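Local coordinates for Peptidase_M23 domain-containing protein (Enterococcus faecalis, PDB 6SMK) that probably cleaves peptide cross-bridges of peptidoglycan as a D,L-endopeptidase, through the zinc-dependent M23 catalytic domain of a prophage-encoded protein, at residues T38-P43 with G97-S102. The protein carries 1 engineered substitution. Residues are numbered along the deposited sequence; the frame is centred on the assembly and turned at random.
Sequences TGTPIP and GDVGSS
Val99 and Ile42 meet beside a short antiparallel ladder that ties residues 38-43 to the end of strand 95-99. From Val99, CB lies 3.7 Å from Thr40 O, and its two methyls then diverge. CG1, anti to the backbone N (chi1 165°), reaches to 4.0 Å from Thr38 CA, whereas CG2 lies against both Thr40 O, at 3.5 Å, and Ile42 CD1, at 3.7 Å, the side chains of Val99 and Ile42 crossing at about a right angle. Two methyls from one carbon let valine pack Thr38 on one side, and Thr40 and Ile42 on the other.

Three backbone bonds fix the register. Ile42 N gives the straightest, 2.8 Å to Gly97 O with 174° at the hydrogen. Val99 N donates to Thr40 O at 2.7 Å, and Gly39 N to Val99 O. Pro41, lacking an N-H, fits the non-hydrogen-bonded pairing with Asp98, and Gly39 takes a positive phi of 98° that favours glycine. On the Pro41 face, the Asp98 carboxylate passes by Gly39 O and finds its salt-bridge partner in Arg83.

Phe12 touches Thr40, Ile42 and Val99, enclosing the apolar side, where Ile42 also meets Tyr76 of strand 72-82. That strand pairs with 95-99 in the M23 domain's antiparallel sheet, leaving strand 41-43 along the other edge of 95-99, with the Ile42 side chain about 12 Å from the zinc ion.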
loop_
_atom_site.group_PDB
_atom_site.type_symbol
_atom_site.label_atom_id
_atom_site.label_comp_id
_atom_site.label_asym_id
_atom_site.label_seq_id
_atom_site.Cartn_x
_atom_site.Cartn_y
_atom_site.Cartn_z
ATOM N N THR A 38 -7.617 -9.768 9.086
ATOM C CA THR A 38 -6.267 -10.294 8.921
ATOM C C THR A 38 -6.355 -11.602 8.142
ATOM O O THR A 38 -7.293 -12.386 8.319
ATOM C CB THR A 38 -5.559 -10.511 10.270
ATOM O OG1 THR A 38 -6.210 -11.559 10.981
ATOM C CG2 THR A 38 -5.587 -9.262 11.129
ATOM N N GLY A 39 -5.418 -11.802 7.228
ATOM C CA GLY A 39 -5.361 -13.002 6.440
ATOM C C GLY A 39 -5.977 -12.867 5.065
ATOM O O GLY A 39 -5.719 -13.703 4.183
ATOM N N THR A 40 -6.801 -11.844 4.879
ATOM C CA THR A 40 -7.308 -11.534 3.560
ATOM C C THR A 40 -6.145 -11.325 2.602
ATOM O O THR A 40 -5.241 -10.551 2.886
ATOM C CB THR A 40 -8.183 -10.305 3.584
ATOM O OG1 THR A 40 -9.226 -10.455 4.579
ATOM C CG2 THR A 40 -8.771 -10.087 2.217
ATOM N N PRO A 41 -6.126 -12.030 1.485
ATOM C CA PRO A 41 -5.059 -11.852 0.497
ATOM C C PRO A 41 -5.168 -10.523 -0.232
ATOM O O PRO A 41 -6.240 -10.119 -0.678
ATOM C CB PRO A 41 -5.288 -13.027 -0.445
ATOM C CG PRO A 41 -6.731 -13.397 -0.271
ATOM C CD PRO A 41 -7.047 -13.128 1.142
ATOM N N ILE A 42 -4.018 -9.862 -0.367
ATOM C CA ILE A 42 -3.923 -8.554 -1.011
ATOM C C ILE A 42 -3.590 -8.773 -2.483
ATOM O O ILE A 42 -2.445 -9.134 -2.795
ATOM C CB ILE A 42 -2.806 -7.700 -0.397
ATOM C CG1 ILE A 42 -3.000 -7.451 1.102
ATOM C CG2 ILE A 42 -2.623 -6.425 -1.193
ATOM C CD1 ILE A 42 -3.626 -6.168 1.414
ATOM N N PRO A 43 -4.495 -8.481 -3.410
ATOM C CA PRO A 43 -4.135 -8.571 -4.826
ATOM C C PRO A 43 -3.535 -7.265 -5.326
ATOM O O PRO A 43 -4.010 -6.169 -5.015
ATOM C CB PRO A 43 -5.481 -8.880 -5.490
ATOM C CG PRO A 43 -6.501 -8.266 -4.579
ATOM C CD PRO A 43 -5.932 -8.253 -3.207
ATOM N N GLY A 97 0.443 -10.573 -0.601
ATOM C CA GLY A 97 0.534 -10.654 0.845
ATOM C C GLY A 97 -0.835 -10.910 1.434
ATOM O O GLY A 97 -1.818 -11.127 0.711
ATOM N N ASP A 98 -0.882 -10.899 2.771
ATOM C CA ASP A 98 -2.107 -11.082 3.547
ATOM C C ASP A 98 -2.298 -9.875 4.460
ATOM O O ASP A 98 -1.329 -9.354 5.026
ATOM C CB ASP A 98 -2.074 -12.370 4.399
ATOM C CG ASP A 98 -1.960 -13.644 3.564
ATOM O OD1 ASP A 98 -2.220 -13.600 2.344
ATOM O OD2 ASP A 98 -1.615 -14.706 4.134
ATOM N N VAL A 99 -3.550 -9.433 4.615
ATOM C CA VAL A 99 -3.821 -8.286 5.474
ATOM C C VAL A 99 -3.304 -8.558 6.882
ATOM O O VAL A 99 -3.390 -9.679 7.398
ATOM C CB VAL A 99 -5.327 -7.966 5.510
ATOM C CG1 VAL A 99 -5.668 -7.014 6.678
ATOM C CG2 VAL A 99 -5.808 -7.401 4.192
ATOM N N GLY A 100 -2.744 -7.532 7.504
ATOM C CA GLY A 100 -2.409 -7.649 8.905
ATOM C C GLY A 100 -2.629 -6.372 9.678
ATOM O O GLY A 100 -3.400 -5.495 9.271
ATOM N N SER A 101 -1.968 -6.269 10.817
ATOM C CA SER A 101 -1.925 -5.015 11.550
ATOM C C SER A 101 -0.495 -4.691 11.937
ATOM O O SER A 101 -0.256 -4.021 12.946
ATOM C CB SER A 101 -2.838 -5.058 12.775
ATOM O OG SER A 101 -2.860 -6.354 13.338
ATOM N N SER A 102 0.455 -5.145 11.114
ATOM C CA SER A 102 1.874 -5.006 11.418
ATOM C C SER A 102 2.278 -3.546 11.418
ATOM O O SER A 102 1.752 -2.723 10.667
ATOM C CB SER A 102 2.750 -5.763 10.417
ATOM O OG SER A 102 2.275 -5.633 9.089
#